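Local coordinates for protein SeqA (Vibrio cholerae, PDB 3SK7), which binds pairs of hemimethylated GATC sequences in the replication origin and so blocks re-initiation, limiting chromosome replication to once per cell cycle, at residues T33-D38 and P76-W81; S39-E44 and V100-P105; R9-L12 and E16-G19; D58-L63 and T70-I75; D25-I30 and S89-M94. All blocks are in the same frame, centred on the assembly; numbering follows the deposited sequence.

How the interactions relate
All five contacts belong to the C-terminal, DNA-binding region of SeqA; no DNA or ligand is part of the model. Helix 23-37 ties most of them together: interaction 5 uses its middle, interaction 1 its C-terminal end, and interaction 3 packs on it through Phe17, which touches Arg26, and Leu11, which touches Leu29. Interactions 1 and 2 lie about 11 Å apart, centre to centre, and meet where Phe42 touches both His35 and Phe80. Interaction 4 joins interaction 1 through the small sheet, with Phe80 O 2.9 Å from Ile75 N, a probable hydrogen bond. Interactions 3 and 4 lie on opposite sides of the chain's centre, about 25 Å apart between centres.

Interaction 1: T33-D38 and P76-W81; sequences TLHRID and PNTPFW
His35 lays one face of its imidazole ring against the methyl group of Thr78, a CH-pi contact with CG2 3.9 Å from the ring centroid and 28° off the normal. CG of His35 is anti to its backbone N (chi1 176°), which carries the ring off the last turns of helix 23-37 and over to the loop 76-81. Pro79 follows with its CD at 3.8 Å from His35 NE2, and Phe80 presents its rim: CE2 comes within 3.9 Å of His35 CD2, the two ring planes turned 72° against each other in an oblique pairing. The polar edge of the imidazole is served by a water lying in the ring plane, 2.9 Å from His35 ND1, which also donates to Asn77 O and so links His35 to the loop; elsewhere Ser32 of the same helix is hydrogen-bonded directly to Pro76 O.

The loop keeps its shape through an ST turn. Thr78 OG1 accepts from Phe80 N at 3.0 Å and is also hydrogen-bonded to Ile75 O, so the hydroxyl is held on the loop's own backbone while the methyl faces the histidine. Around this surface contact, Phe42 of helix 39-47 meets the His35 ring nearly perpendicularly, Phe80 packs on Ser43 and Met47 of that same helix, and Trp81 carries the chain into strand 81-82, where its backbone pairs with Ala57.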
# COMPACT_ATOMS: atom_id res chain seq x y z
N THR A 33 -6.47 1.10 2.52
CA THR A 33 -7.59 1.66 1.77
C THR A 33 -7.78 0.95 0.44
O THR A 33 -8.91 0.67 0.03
CB THR A 33 -7.41 3.15 1.55
OG1 THR A 33 -7.36 3.83 2.81
CG2 THR A 33 -8.57 3.73 0.75
N LEU A 34 -6.68 0.65 -0.24
CA LEU A 34 -6.75 -0.09 -1.50
C LEU A 34 -7.41 -1.43 -1.28
O LEU A 34 -8.24 -1.87 -2.10
CB LEU A 34 -5.35 -0.26 -2.11
CG LEU A 34 -4.75 1.01 -2.69
CD1 LEU A 34 -3.28 0.80 -2.94
CD2 LEU A 34 -5.42 1.42 -3.97
N HIS A 35 -7.04 -2.09 -0.19
CA HIS A 35 -7.67 -3.37 0.12
C HIS A 35 -9.16 -3.24 0.42
O HIS A 35 -9.97 -4.07 -0.01
CB HIS A 35 -6.95 -4.02 1.30
CG HIS A 35 -7.57 -5.30 1.77
ND1 HIS A 35 -8.51 -5.34 2.76
CD2 HIS A 35 -7.36 -6.58 1.37
CE1 HIS A 35 -8.87 -6.62 2.97
NE2 HIS A 35 -8.18 -7.37 2.14
N ARG A 36 -9.53 -2.21 1.16
CA ARG A 36 -10.92 -1.93 1.46
C ARG A 36 -11.74 -1.71 0.19
O ARG A 36 -12.87 -2.21 0.06
CB ARG A 36 -11.03 -0.69 2.35
CG ARG A 36 -12.45 -0.34 2.71
CD ARG A 36 -12.53 0.69 3.82
NE ARG A 36 -11.93 1.97 3.46
CZ ARG A 36 -12.49 2.88 2.66
NH1 ARG A 36 -11.87 4.03 2.41
NH2 ARG A 36 -13.67 2.63 2.10
N ILE A 37 -11.16 -0.96 -0.75
CA ILE A 37 -11.86 -0.63 -1.99
C ILE A 37 -12.13 -1.84 -2.87
O ILE A 37 -13.20 -1.94 -3.48
CB ILE A 37 -11.03 0.42 -2.81
CG1 ILE A 37 -11.11 1.78 -2.13
CG2 ILE A 37 -11.53 0.50 -4.25
CD1 ILE A 37 -10.12 2.75 -2.70
N ASP A 38 -11.16 -2.75 -2.98
CA ASP A 38 -11.34 -3.94 -3.81
C ASP A 38 -10.38 -5.03 -3.32
O ASP A 38 -9.25 -5.13 -3.77
CB ASP A 38 -11.08 -3.63 -5.28
CG ASP A 38 -11.46 -4.77 -6.20
OD1 ASP A 38 -11.48 -5.94 -5.74
OD2 ASP A 38 -11.71 -4.48 -7.40
N PRO A 76 -2.95 -2.77 8.44
CA PRO A 76 -4.15 -2.74 9.27
C PRO A 76 -5.45 -3.04 8.52
O PRO A 76 -5.63 -2.61 7.37
CB PRO A 76 -4.17 -1.29 9.80
CG PRO A 76 -2.77 -0.88 9.80
CD PRO A 76 -2.15 -1.54 8.57
N ASN A 77 -6.32 -3.81 9.17
CA ASN A 77 -7.62 -4.17 8.63
C ASN A 77 -7.50 -5.02 7.38
O ASN A 77 -8.39 -5.07 6.55
CB ASN A 77 -8.44 -2.90 8.36
CG ASN A 77 -8.69 -2.11 9.62
OD1 ASN A 77 -8.48 -0.90 9.66
ND2 ASN A 77 -9.13 -2.79 10.66
N THR A 78 -6.39 -5.72 7.27
CA THR A 78 -6.19 -6.69 6.19
C THR A 78 -5.50 -7.92 6.75
O THR A 78 -4.96 -7.88 7.85
CB THR A 78 -5.30 -6.16 4.99
OG1 THR A 78 -3.94 -6.34 5.30
CG2 THR A 78 -5.55 -4.72 4.69
N PRO A 79 -5.47 -9.00 5.97
CA PRO A 79 -4.75 -10.21 6.36
C PRO A 79 -3.30 -10.21 5.88
O PRO A 79 -2.60 -11.21 6.02
CB PRO A 79 -5.53 -11.31 5.64
CG PRO A 79 -6.07 -10.67 4.45
CD PRO A 79 -6.38 -9.25 4.84
N PHE A 80 -2.85 -9.11 5.31
CA PHE A 80 -1.55 -9.03 4.67
C PHE A 80 -0.48 -8.32 5.49
O PHE A 80 -0.79 -7.56 6.42
CB PHE A 80 -1.69 -8.39 3.28
CG PHE A 80 -2.61 -9.14 2.37
CD1 PHE A 80 -2.26 -10.39 1.86
CD2 PHE A 80 -3.86 -8.66 2.05
CE1 PHE A 80 -3.11 -11.09 1.04
CE2 PHE A 80 -4.71 -9.39 1.22
CZ PHE A 80 -4.31 -10.61 0.74
N TRP A 81 0.77 -8.57 5.11
CA TRP A 81 1.98 -8.02 5.69
C TRP A 81 2.82 -7.46 4.56
O TRP A 81 2.73 -7.92 3.41
CB TRP A 81 2.79 -9.12 6.39
CG TRP A 81 2.14 -9.65 7.65
CD1 TRP A 81 1.00 -10.40 7.74
CD2 TRP A 81 2.58 -9.42 8.98
NE1 TRP A 81 0.71 -10.65 9.06
CE2 TRP A 81 1.66 -10.05 9.84
CE3 TRP A 81 3.65 -8.73 9.53
CZ2 TRP A 81 1.79 -10.01 11.23
CZ3 TRP A 81 3.79 -8.72 10.90
CH2 TRP A 81 2.86 -9.35 11.73
O HOH W 1 -9.10 -3.07 4.44

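Interaction 2: S39-E44 and V100-P105; sequences SASFSE and VRMGFP
Arg101 grips the carboxylate of Glu44 side-on, a bidentate salt bridge joining helix 39-47 to the C-terminal end of helix 88-101, where Gly103, with a positive phi of 97°, closes the helix in a Schellman motif. NE donates to Glu44 OE1 at 3.1 Å and NH1 to Glu44 OE2 at 2.9 Å, both bonds nearly straight and both reaching the syn side of their oxygen. The carboxylate and guanidinium planes are only 17° apart, so the two groups are nearly coplanar, and the pair of bonds fixes the rotation of each. Arg101 also makes a cation-pi contact with Phe48.

One turn back, a water links the two segments: it lies 3.0 Å from Ser41 OG and donates to Met102 O at 2.8 Å. The chi1 of -177° swings Ser41 OG toward the base of the Met102 side chain, where it lies 3.3 Å from Met102 CG.

Deeper in, Met102 runs under helix 39-47 and bends at its last torsion. Its sulfur sits at the edge of the Phe42 ring, a Met-aromatic contact with SD 5.5 Å from the centroid, and its terminal methyl CE reaches Phe42 CB at 4.1 Å.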
# COMPACT_ATOMS: atom_id res chain seq x y z
N SER A 39 -10.85 -5.84 -2.38
CA SER A 39 -9.97 -6.79 -1.72
C SER A 39 -9.46 -7.85 -2.70
O SER A 39 -8.30 -8.24 -2.63
CB SER A 39 -10.67 -7.42 -0.54
OG SER A 39 -11.81 -8.13 -0.97
N ALA A 40 -10.29 -8.26 -3.64
CA ALA A 40 -9.89 -9.30 -4.60
C ALA A 40 -8.78 -8.83 -5.52
O ALA A 40 -7.79 -9.54 -5.75
CB ALA A 40 -11.09 -9.74 -5.43
N SER A 41 -8.94 -7.61 -6.04
CA SER A 41 -7.95 -6.99 -6.90
C SER A 41 -6.64 -6.74 -6.14
O SER A 41 -5.54 -6.99 -6.64
CB SER A 41 -8.54 -5.69 -7.44
OG SER A 41 -7.65 -5.10 -8.33
N PHE A 42 -6.77 -6.25 -4.91
CA PHE A 42 -5.61 -6.00 -4.06
C PHE A 42 -4.85 -7.29 -3.78
O PHE A 42 -3.61 -7.33 -3.88
CB PHE A 42 -6.04 -5.36 -2.74
CG PHE A 42 -4.90 -5.04 -1.82
CD1 PHE A 42 -4.47 -5.96 -0.87
CD2 PHE A 42 -4.26 -3.81 -1.90
CE1 PHE A 42 -3.43 -5.65 -0.04
CE2 PHE A 42 -3.23 -3.50 -1.03
CZ PHE A 42 -2.82 -4.41 -0.12
N SER A 43 -5.60 -8.35 -3.45
CA SER A 43 -5.00 -9.65 -3.16
C SER A 43 -4.20 -10.14 -4.36
O SER A 43 -3.04 -10.59 -4.22
CB SER A 43 -6.08 -10.67 -2.79
OG SER A 43 -5.50 -11.94 -2.52
N GLU A 44 -4.80 -10.06 -5.54
CA GLU A 44 -4.11 -10.54 -6.74
C GLU A 44 -2.83 -9.73 -6.96
O GLU A 44 -1.78 -10.27 -7.32
CB GLU A 44 -5.00 -10.46 -7.99
CG GLU A 44 -4.40 -11.20 -9.20
CD GLU A 44 -3.34 -10.41 -9.96
OE1 GLU A 44 -3.33 -9.15 -9.94
OE2 GLU A 44 -2.48 -11.09 -10.58
N VAL A 100 -1.18 0.13 -10.33
CA VAL A 100 -1.18 -0.14 -11.76
C VAL A 100 -1.82 -1.49 -12.05
O VAL A 100 -2.67 -1.62 -12.97
CB VAL A 100 0.25 -0.11 -12.34
CG1 VAL A 100 0.28 -0.73 -13.71
CG2 VAL A 100 0.76 1.31 -12.42
N ARG A 101 -1.43 -2.51 -11.28
CA ARG A 101 -1.99 -3.83 -11.47
C ARG A 101 -3.49 -3.91 -11.16
O ARG A 101 -4.23 -4.66 -11.81
CB ARG A 101 -1.23 -4.83 -10.65
CG ARG A 101 -1.67 -6.23 -10.83
CD ARG A 101 -1.32 -6.74 -12.21
NE ARG A 101 -1.47 -8.18 -12.24
CZ ARG A 101 -0.88 -8.98 -13.10
NH1 ARG A 101 -1.09 -10.27 -13.00
NH2 ARG A 101 -0.10 -8.48 -14.05
N MET A 102 -3.92 -3.11 -10.19
CA MET A 102 -5.34 -3.05 -9.86
C MET A 102 -6.17 -2.28 -10.88
O MET A 102 -7.39 -2.25 -10.79
CB MET A 102 -5.54 -2.41 -8.47
CG MET A 102 -5.08 -3.25 -7.29
SD MET A 102 -5.31 -2.44 -5.70
CE MET A 102 -7.08 -2.51 -5.49
N GLY A 103 -5.50 -1.62 -11.82
CA GLY A 103 -6.18 -0.96 -12.93
C GLY A 103 -6.43 0.52 -12.79
O GLY A 103 -7.21 1.09 -13.58
N PHE A 104 -5.79 1.16 -11.81
CA PHE A 104 -5.97 2.59 -11.65
C PHE A 104 -5.27 3.36 -12.77
O PHE A 104 -4.23 2.98 -13.28
CB PHE A 104 -5.42 3.04 -10.30
CG PHE A 104 -6.26 2.66 -9.13
CD1 PHE A 104 -7.23 3.52 -8.65
CD2 PHE A 104 -6.06 1.46 -8.48
CE1 PHE A 104 -7.99 3.17 -7.55
CE2 PHE A 104 -6.82 1.11 -7.38
CZ PHE A 104 -7.78 1.99 -6.92
N PRO A 105 -5.86 4.48 -13.16
CA PRO A 105 -5.23 5.39 -14.11
C PRO A 105 -4.07 6.14 -13.46
O PRO A 105 -4.05 6.34 -12.24
CB PRO A 105 -6.35 6.35 -14.48
CG PRO A 105 -7.27 6.31 -13.31
CD PRO A 105 -7.20 4.91 -12.77
O HOH W 2 -9.20 -2.55 -8.69

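Interaction 3: R9-L12 and E16-G19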
# COMPACT_ATOMS: atom_id res chain seq x y z
N ARG A 9 -9.11 9.50 -3.99
CA ARG A 9 -9.09 10.94 -3.86
C ARG A 9 -9.66 11.37 -2.51
O ARG A 9 -9.10 12.22 -1.83
CB ARG A 9 -9.89 11.59 -4.99
CG ARG A 9 -9.51 12.99 -5.28
CD ARG A 9 -10.58 13.64 -6.16
NE ARG A 9 -10.67 15.07 -5.89
CZ ARG A 9 -11.49 15.63 -5.01
NH1 ARG A 9 -11.48 16.93 -4.85
NH2 ARG A 9 -12.35 14.90 -4.30
N SER A 10 -10.77 10.75 -2.11
CA SER A 10 -11.35 11.06 -0.81
C SER A 10 -10.38 10.79 0.34
O SER A 10 -10.32 11.58 1.30
CB SER A 10 -12.64 10.28 -0.59
OG SER A 10 -13.68 10.73 -1.46
N LEU A 11 -9.62 9.69 0.26
CA LEU A 11 -8.59 9.44 1.26
C LEU A 11 -7.61 10.62 1.37
O LEU A 11 -7.25 11.07 2.49
CB LEU A 11 -7.82 8.16 0.92
CG LEU A 11 -6.62 7.85 1.82
CD1 LEU A 11 -7.09 7.54 3.21
CD2 LEU A 11 -5.84 6.70 1.30
N LEU A 12 -7.15 11.10 0.22
CA LEU A 12 -6.07 12.06 0.22
C LEU A 12 -6.47 13.38 0.87
O LEU A 12 -5.62 14.11 1.38
CB LEU A 12 -5.59 12.32 -1.20
CG LEU A 12 -4.90 11.18 -1.91
CD1 LEU A 12 -4.42 11.62 -3.27
CD2 LEU A 12 -3.75 10.71 -1.09
N GLU A 16 -8.18 12.00 8.50
CA GLU A 16 -7.37 10.91 9.01
C GLU A 16 -6.01 10.85 8.31
O GLU A 16 -4.99 10.71 8.96
CB GLU A 16 -8.08 9.57 8.89
CG GLU A 16 -7.20 8.41 9.41
CD GLU A 16 -7.79 7.02 9.16
OE1 GLU A 16 -8.81 6.91 8.45
OE2 GLU A 16 -7.21 6.03 9.69
N PHE A 17 -6.02 10.98 6.99
CA PHE A 17 -4.80 10.99 6.23
C PHE A 17 -3.95 12.24 6.47
O PHE A 17 -2.72 12.16 6.55
CB PHE A 17 -5.12 10.80 4.74
CG PHE A 17 -3.90 10.58 3.88
CD1 PHE A 17 -3.34 9.32 3.75
CD2 PHE A 17 -3.30 11.63 3.21
CE1 PHE A 17 -2.23 9.12 2.98
CE2 PHE A 17 -2.19 11.42 2.42
CZ PHE A 17 -1.66 10.15 2.32
N ALA A 18 -4.62 13.39 6.58
CA ALA A 18 -3.93 14.67 6.74
C ALA A 18 -3.16 14.76 8.00
O ALA A 18 -2.16 15.47 8.09
CB ALA A 18 -4.95 15.82 6.71
N GLY A 19 -3.64 14.04 9.01
CA GLY A 19 -3.05 14.09 10.33
C GLY A 19 -1.75 13.33 10.43
O GLY A 19 -1.01 13.45 11.40
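Phe17 fills the angle between two consecutive helices, 3-12 and 15-18, joined by a short turn at the start of the chain. The apolar contacts come first. Leu12 lies side by side with Phe17, both side chains pointing the same way, and its CD2 methyl sits over one face of the phenyl ring, 3.9 Å from CE2. Leu11 approaches differently: its side chain crosses that of Phe17 at about a right angle, and its branch carbon CG meets CD1 of the ring at 4.1 Å, while its CD1 methyl comes equally near Phe17 CB. The two leucines thus touch different parts of the aromatic side chain, Leu12 its outer end and Leu11 its base and near side. The trans chi1 of Phe17, -171°, points the ring back toward the end of the first helix.

The polar links run through the Ser14 hydroxyl to backbone atoms of both segments. No hydrogen bond spans the two segments directly, but Ser14, in the turn, serves both: its OG is hydrogen-bonded to Leu11 O and to Phe17 N, and this pins the turn between them.

As to the surroundings, Leu11 also packs on Leu29 and Thr33 of helix 23-37, Phe17 on Arg26 of that helix, and Leu12 on Lys111 and Val112 of helix 106-114. Closest of all across the two segments is the carbonyl of Leu11, whose O lies 3.1 Å from Phe17 CB.

Interaction 4: D58-L63 and T70-I75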
# COMPACT_ATOMS: atom_id res chain seq x y z
N ASP A 58 0.93 -13.07 3.30
CA ASP A 58 -0.23 -13.19 4.19
C ASP A 58 0.17 -13.60 5.60
O ASP A 58 -0.67 -13.90 6.43
CB ASP A 58 -1.31 -14.11 3.62
CG ASP A 58 -0.98 -15.57 3.74
OD1 ASP A 58 0.21 -15.90 3.94
OD2 ASP A 58 -1.91 -16.40 3.62
N ASN A 59 1.46 -13.52 5.89
CA ASN A 59 1.99 -13.81 7.22
C ASN A 59 3.41 -13.26 7.40
O ASN A 59 4.12 -13.06 6.43
CB ASN A 59 1.96 -15.29 7.49
CG ASN A 59 2.97 -16.06 6.65
OD1 ASN A 59 4.08 -16.33 7.09
ND2 ASN A 59 2.61 -16.36 5.40
N GLU A 60 3.80 -13.00 8.64
CA GLU A 60 5.09 -12.40 8.95
C GLU A 60 6.28 -13.29 8.57
O GLU A 60 7.31 -12.82 8.07
CB GLU A 60 5.13 -12.10 10.45
CG GLU A 60 6.40 -11.44 10.91
CD GLU A 60 6.39 -11.09 12.39
OE1 GLU A 60 5.60 -11.67 13.17
OE2 GLU A 60 7.20 -10.23 12.75
N GLN A 61 6.13 -14.58 8.81
CA GLN A 61 7.25 -15.49 8.69
C GLN A 61 7.75 -15.61 7.26
O GLN A 61 8.96 -15.70 7.03
CB GLN A 61 6.88 -16.88 9.21
CG GLN A 61 8.05 -17.87 9.18
CD GLN A 61 9.27 -17.37 9.97
OE1 GLN A 61 9.19 -17.15 11.18
NE2 GLN A 61 10.39 -17.19 9.28
N THR A 62 6.84 -15.63 6.31
CA THR A 62 7.22 -15.70 4.91
C THR A 62 8.18 -14.56 4.55
O THR A 62 9.16 -14.72 3.80
CB THR A 62 5.99 -15.66 4.00
OG1 THR A 62 5.23 -16.86 4.15
CG2 THR A 62 6.40 -15.49 2.55
N LEU A 63 7.89 -13.39 5.10
CA LEU A 63 8.72 -12.25 4.80
C LEU A 63 10.05 -12.31 5.54
O LEU A 63 11.09 -11.90 5.01
CB LEU A 63 7.99 -10.93 5.10
CG LEU A 63 6.77 -10.66 4.25
CD1 LEU A 63 6.12 -9.34 4.70
CD2 LEU A 63 7.13 -10.63 2.78
N THR A 70 13.96 -7.52 6.89
CA THR A 70 12.88 -6.89 6.14
C THR A 70 11.87 -6.09 6.97
O THR A 70 11.08 -5.34 6.41
CB THR A 70 12.11 -7.91 5.30
OG1 THR A 70 11.60 -8.96 6.13
CG2 THR A 70 13.00 -8.51 4.25
N LYS A 71 11.87 -6.25 8.30
CA LYS A 71 10.96 -5.52 9.18
C LYS A 71 9.52 -5.58 8.72
O LYS A 71 8.87 -4.54 8.49
CB LYS A 71 11.41 -4.06 9.33
CG LYS A 71 12.82 -3.92 9.90
CD LYS A 71 13.24 -2.45 10.06
CE LYS A 71 13.15 -1.68 8.74
NZ LYS A 71 14.40 -0.93 8.38
N PRO A 72 9.00 -6.79 8.54
CA PRO A 72 7.61 -6.91 8.10
C PRO A 72 6.64 -6.28 9.10
O PRO A 72 6.82 -6.41 10.32
CB PRO A 72 7.41 -8.42 8.00
CG PRO A 72 8.48 -9.01 8.80
CD PRO A 72 9.63 -8.11 8.73
N LYS A 73 5.60 -5.66 8.57
CA LYS A 73 4.54 -5.08 9.38
C LYS A 73 3.16 -5.45 8.83
O LYS A 73 2.97 -5.52 7.61
CB LYS A 73 4.69 -3.55 9.39
CG LYS A 73 3.84 -2.82 10.40
CD LYS A 73 4.16 -1.32 10.36
CE LYS A 73 3.63 -0.60 11.58
NZ LYS A 73 4.06 0.83 11.56
N ALA A 74 2.19 -5.65 9.71
CA ALA A 74 0.85 -5.95 9.30
C ALA A 74 0.17 -4.74 8.73
O ALA A 74 0.30 -3.63 9.28
CB ALA A 74 0.06 -6.48 10.48
N ILE A 75 -0.51 -4.94 7.61
CA ILE A 75 -1.31 -3.88 7.02
C ILE A 75 -2.67 -3.85 7.71
O ILE A 75 -3.44 -4.78 7.65
CB ILE A 75 -1.50 -4.08 5.52
CG1 ILE A 75 -0.15 -4.14 4.83
CG2 ILE A 75 -2.30 -2.94 4.92
CD1 ILE A 75 -0.22 -4.57 3.36
O HOH W 3 8.40 -7.91 12.10
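The first turn of helix 60-66 lies beside the chain that leads into strand 73-74, nearest where the CA atoms of Glu60 and Pro72 are 6.1 Å apart. Pro72 turns its ring to the helix and is touched by two side chains spaced one turn apart. Leu63 and Pro72 run alongside each other, pointing opposite ways, with Leu63 CD1 3.7 Å from Pro72 CB, and Glu60 crosses at about a right angle with its CG 3.8 Å from Pro72 CG. With an extended chain beyond CG, Glu60 carries its carboxylate past the ring, where a water donates both to OE2 and to Pro72 O.

Helix 60-66 thus packs on the residues leading into strand 73-74, an outer strand of the small antiparallel sheet; Trp81 of the adjacent strand 81-82 touches both Glu60 and Leu63. The helix start is fixed by Asn59, an N-cap whose OD1 accepts from Thr62 N at 3.0 Å. Its ND2 donates to Asp58 OD1 at 2.8 Å and to Thr62 OG1 at 2.9 Å, so three bonds hold the amide and fix its rotation. Two residues before Pro72, Thr70 OG1 stands 3.2 Å from Leu63 O and is hydrogen-bonded to Gly67 O.

Interaction 5: D25-I30 and S89-M94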
# COMPACT_ATOMS: atom_id res chain seq x y z
N ASP A 25 3.06 5.63 7.94
CA ASP A 25 1.66 5.55 8.29
C ASP A 25 0.79 5.92 7.10
O ASP A 25 -0.27 5.34 6.90
CB ASP A 25 1.34 6.44 9.47
CG ASP A 25 2.08 5.99 10.73
OD1 ASP A 25 2.07 4.77 11.08
OD2 ASP A 25 2.70 6.86 11.34
N ARG A 26 1.27 6.85 6.27
CA ARG A 26 0.56 7.19 5.08
C ARG A 26 0.58 6.00 4.12
O ARG A 26 -0.44 5.63 3.54
CB ARG A 26 1.19 8.39 4.42
CG ARG A 26 1.06 9.65 5.24
CD ARG A 26 1.30 10.91 4.43
NE ARG A 26 2.70 11.08 4.09
CZ ARG A 26 3.56 11.76 4.84
NH1 ARG A 26 3.17 12.30 5.97
NH2 ARG A 26 4.83 11.89 4.47
N PHE A 27 1.76 5.39 3.98
CA PHE A 27 1.96 4.17 3.18
C PHE A 27 0.97 3.09 3.63
O PHE A 27 0.25 2.50 2.82
CB PHE A 27 3.41 3.73 3.35
CG PHE A 27 3.77 2.42 2.70
CD1 PHE A 27 3.80 2.28 1.33
CD2 PHE A 27 4.15 1.35 3.48
CE1 PHE A 27 4.22 1.10 0.74
CE2 PHE A 27 4.56 0.17 2.88
CZ PHE A 27 4.58 0.05 1.52
N MET A 28 0.95 2.83 4.93
CA MET A 28 0.06 1.82 5.46
C MET A 28 -1.43 2.11 5.24
O MET A 28 -2.20 1.20 4.89
CB MET A 28 0.34 1.58 6.95
CG MET A 28 1.65 0.87 7.24
SD MET A 28 1.74 -0.72 6.43
CE MET A 28 2.88 -1.62 7.42
N LEU A 29 -1.84 3.37 5.45
CA LEU A 29 -3.23 3.71 5.27
C LEU A 29 -3.63 3.63 3.80
O LEU A 29 -4.73 3.21 3.47
CB LEU A 29 -3.53 5.09 5.85
CG LEU A 29 -4.97 5.57 5.79
CD1 LEU A 29 -5.93 4.54 6.36
CD2 LEU A 29 -5.12 6.89 6.51
N ILE A 30 -2.73 4.01 2.91
CA ILE A 30 -2.98 3.84 1.48
C ILE A 30 -3.22 2.36 1.13
O ILE A 30 -4.20 2.01 0.44
CB ILE A 30 -1.81 4.39 0.66
CG1 ILE A 30 -1.86 5.91 0.61
CG2 ILE A 30 -1.82 3.85 -0.77
CD1 ILE A 30 -0.55 6.57 0.23
N SER A 89 11.03 6.51 -1.45
CA SER A 89 11.02 6.24 -2.89
C SER A 89 10.57 4.82 -3.19
O SER A 89 9.76 4.57 -4.11
CB SER A 89 12.40 6.49 -3.48
OG SER A 89 12.71 7.87 -3.41
N ARG A 90 11.07 3.87 -2.41
CA ARG A 90 10.71 2.47 -2.61
C ARG A 90 9.23 2.24 -2.25
O ARG A 90 8.51 1.51 -2.95
CB ARG A 90 11.61 1.60 -1.75
CG ARG A 90 11.22 0.16 -1.75
CD ARG A 90 11.20 -0.42 -3.14
NE ARG A 90 12.47 -0.21 -3.81
CZ ARG A 90 12.69 -0.48 -5.09
NH1 ARG A 90 13.89 -0.24 -5.62
NH2 ARG A 90 11.71 -0.98 -5.83
N LYS A 91 8.78 2.88 -1.18
CA LYS A 91 7.36 2.79 -0.81
C LYS A 91 6.47 3.30 -1.96
O LYS A 91 5.41 2.72 -2.27
CB LYS A 91 7.08 3.60 0.46
CG LYS A 91 7.57 2.93 1.73
CD LYS A 91 7.31 3.84 2.92
CE LYS A 91 7.81 3.23 4.24
NZ LYS A 91 9.32 3.07 4.29
N GLN A 92 6.89 4.40 -2.58
CA GLN A 92 6.14 4.95 -3.72
C GLN A 92 6.08 3.94 -4.85
O GLN A 92 5.02 3.72 -5.47
CB GLN A 92 6.80 6.26 -4.18
CG GLN A 92 6.61 7.41 -3.21
CD GLN A 92 7.45 8.61 -3.54
OE1 GLN A 92 8.55 8.51 -4.10
NE2 GLN A 92 6.97 9.76 -3.16
N GLN A 93 7.22 3.31 -5.15
CA GLN A 93 7.25 2.34 -6.24
C GLN A 93 6.37 1.14 -5.97
O GLN A 93 5.75 0.59 -6.87
CB GLN A 93 8.69 1.85 -6.46
CG GLN A 93 9.60 2.94 -6.99
CD GLN A 93 11.05 2.47 -7.19
OE1 GLN A 93 11.49 1.52 -6.56
NE2 GLN A 93 11.77 3.14 -8.08
N MET A 94 6.33 0.71 -4.72
CA MET A 94 5.50 -0.43 -4.34
C MET A 94 4.01 -0.12 -4.52
O MET A 94 3.24 -0.93 -5.05
CB MET A 94 5.77 -0.81 -2.89
CG MET A 94 7.21 -1.28 -2.66
SD MET A 94 7.74 -1.34 -0.94
CE MET A 94 6.60 -2.61 -0.43
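Two helical segments, 25-30 and 89-94, face each other across the middle of the protein, nearest at Phe27 and Lys91, whose CA atoms are 6.9 Å apart. A chi1 near 180° (175°) swings the Phe27 ring out from its helix, and the aliphatic part of Lys91 lies across one face of the ring. Lys91 CG sits almost exactly over the centre, a CH-pi contact 3.8 Å from the centroid and 9° off the normal; CB leans on the near side, 3.6 Å from Phe27 CD1, and CD continues over Phe27 CG. The lysine chain is extended as far as CE and then bends, taking the ammonium group beyond the ring: NZ is 5.9 Å from the centroid, at most a weak cation-pi attraction, and hydrogen-bonds to Asn86 OD1 instead. What covers this face of the ring is therefore methylene, with the charge led off to a polar partner.

Met94, one turn further along, meets the ring's rim. Its methyl CE lies near the ring plane, 3.9 Å from Phe27 CZ, and SD stands obliquely at 5.3 Å from the centroid in a Met-aromatic contact.

The contact is buried, joining helices 23-37 and 88-101 close to the centre of the chain. Val95 of the second helix also packs on Phe27, and Val82 of strand 81-82 touches both Phe27 and Met94, so the small sheet adjoins the helix pair here.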